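Endoglucanase (Thermotoga maritima, PDB 1VHO) probably acts as a metal-dependent aminopeptidase of the M42 family, using two divalent metal ions per subunit, despite its name of endoglucanase. Local coordinates at residues T158-E161 against V166-K169. Residues are numbered along the deposited sequence; the frame is centred on the assembly and turned at random.
Sequences TAFE and VVGK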
ATOM      1  N   THR A 158      -2.165  13.219   9.352  1.00 14.62           N
ATOM      2  CA  THR A 158      -0.822  13.014   9.955  1.00 16.87           C
ATOM      3  C   THR A 158      -0.916  11.708  10.755  1.00 15.64           C
ATOM      4  O   THR A 158      -1.815  11.586  11.590  1.00 16.20           O
ATOM      5  CB  THR A 158      -0.512  14.201  10.854  1.00 16.29           C
ATOM      6  OG1 THR A 158      -0.314  15.355   9.965  1.00 14.97           O
ATOM      7  CG2 THR A 158       0.792  14.027  11.642  1.00 17.57           C
ATOM      8  N   ALA A 159      -0.045  10.748  10.468  1.00 14.56           N
ATOM      9  CA  ALA A 159      -0.140   9.476  11.162  1.00 14.92           C
ATOM     10  C   ALA A 159       0.174   9.597  12.664  1.00 15.35           C
ATOM     11  O   ALA A 159       0.971  10.470  13.050  1.00 15.46           O
ATOM     12  CB  ALA A 159       0.829   8.471  10.527  1.00 15.27           C
ATOM     13  N   PHE A 160      -0.393   8.700  13.460  1.00 14.00           N
ATOM     14  CA  PHE A 160      -0.122   8.737  14.903  1.00 16.68           C
ATOM     15  C   PHE A 160      -0.097   7.311  15.457  1.00 19.12           C
ATOM     16  O   PHE A 160      -0.476   6.324  14.834  1.00 18.31           O
ATOM     17  CB  PHE A 160      -1.158   9.552  15.675  1.00 16.49           C
ATOM     18  CG  PHE A 160      -2.597   9.127  15.643  1.00 18.33           C
ATOM     19  CD1 PHE A 160      -3.091   8.198  16.551  1.00 22.13           C
ATOM     20  CD2 PHE A 160      -3.473   9.612  14.705  1.00 17.48           C
ATOM     21  CE1 PHE A 160      -4.422   7.794  16.509  1.00 18.15           C
ATOM     22  CE2 PHE A 160      -4.804   9.241  14.648  1.00 20.28           C
ATOM     23  CZ  PHE A 160      -5.274   8.302  15.571  1.00 21.21           C
ATOM     24  N   GLU A 161       0.445   7.220  16.672  1.00 20.48           N
ATOM     25  CA  GLU A 161       0.475   5.946  17.369  1.00 26.40           C
ATOM     26  C   GLU A 161      -0.487   6.053  18.555  1.00 28.79           C
ATOM     27  O   GLU A 161      -0.662   7.131  19.164  1.00 28.86           O
ATOM     28  CB  GLU A 161       1.890   5.682  17.907  1.00 31.27           C
ATOM     29  CG  GLU A 161       2.856   5.316  16.797  1.00 31.06           C
ATOM     30  CD  GLU A 161       4.282   5.094  17.253  1.00 39.14           C
ATOM     31  OE1 GLU A 161       4.822   6.005  17.954  1.00 39.71           O
ATOM     32  OE2 GLU A 161       4.902   4.074  16.867  1.00 32.77           O
ATOM     33  N   VAL A 166      -0.680   1.915  14.836  1.00 16.75           N
ATOM     34  CA  VAL A 166      -0.329   3.050  13.987  1.00 16.51           C
ATOM     35  C   VAL A 166      -1.637   3.390  13.224  1.00 16.51           C
ATOM     36  O   VAL A 166      -2.263   2.464  12.758  1.00 15.04           O
ATOM     37  CB  VAL A 166       0.789   2.774  12.973  1.00 15.44           C
ATOM     38  CG1 VAL A 166       0.925   3.925  11.955  1.00 15.46           C
ATOM     39  CG2 VAL A 166       2.117   2.733  13.779  1.00 17.04           C
ATOM     40  N   VAL A 167      -1.995   4.658  13.198  1.00 14.64           N
ATOM     41  CA  VAL A 167      -3.227   5.096  12.509  1.00 15.41           C
ATOM     42  C   VAL A 167      -2.814   6.161  11.481  1.00 14.03           C
ATOM     43  O   VAL A 167      -2.033   7.065  11.792  1.00 14.83           O
ATOM     44  CB  VAL A 167      -4.208   5.728  13.516  1.00 17.66           C
ATOM     45  CG1 VAL A 167      -5.441   6.262  12.793  1.00 16.78           C
ATOM     46  CG2 VAL A 167      -4.682   4.690  14.559  1.00 19.26           C
ATOM     47  N   GLY A 168      -3.301   6.014  10.241  1.00 15.61           N
ATOM     48  CA  GLY A 168      -2.911   7.014   9.231  1.00 14.21           C
ATOM     49  C   GLY A 168      -3.470   6.613   7.869  1.00 13.67           C
ATOM     50  O   GLY A 168      -4.162   5.602   7.724  1.00 13.35           O
ATOM     51  N   LYS A 169      -3.363   7.564   6.936  1.00 10.95           N
ATOM     52  CA  LYS A 169      -3.912   7.322   5.610  1.00 12.20           C
ATOM     53  C   LYS A 169      -3.060   6.293   4.856  1.00 12.65           C
ATOM     54  O   LYS A 169      -1.851   6.170   5.130  1.00 14.20           O
ATOM     55  CB  LYS A 169      -3.961   8.605   4.743  1.00 12.44           C
ATOM     56  CG  LYS A 169      -2.528   9.246   4.556  1.00 13.58           C
ATOM     57  CD  LYS A 169      -2.698  10.426   3.581  1.00 13.47           C
ATOM     58  CE  LYS A 169      -1.379  11.179   3.324  1.00 10.85           C
ATOM     59  NZ  LYS A 169      -0.445  10.467   2.423  1.00 10.47           N
TER
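Phe160 and Val167 face each other as an antiparallel hydrogen-bonded pair in the β-hairpin made by strands 160-162 and 165-168. Phe160 N donates to Val167 O at 2.9 Å, and Val167 N returns a bond to Phe160 O at 2.8 Å, with an N-H...O angle of 166°. Each carbonyl oxygen also receives a CA-H: Ala159 CA lies 3.1 Å from Val167 O, and Val166 CA approaches Phe160 O. Beyond this pair, Glu161 and Val166 form a non-hydrogen-bonded pair. Strand 165-168 is the middle one of a three-stranded sheet, its other edge bonded to strand 313-315.

On the face carrying Phe160 and Val167, the phenylalanine CG sits between its own N and carbonyl carbon (chi1 61°), which brings the ring alongside the Val167 side chain, one face against it. Val167 CB makes a CH-pi contact 3.6 Å from the centroid of the Phe160 ring and 19° off the normal, while Val167 CG1 reaches Phe160 CE2 and CZ and Val167 CG2 lies under Phe160 CE1. With an alanine in place of Val167, CE1, CE2 and CZ of Phe160 would probably lose their methyl contacts, leaving the ring freer to swing. The face carrying Glu161 and Val166 packs on Met12 of helix 7-16, which Ala159 also touches. Lys169, three residues before the predicted zinc ligand Asp172, forms salt bridges with Asp18 and Glu70. Opposite the ring, Glu161 runs its CG past the valine methyl Val166 CG2 at 4.0 Å.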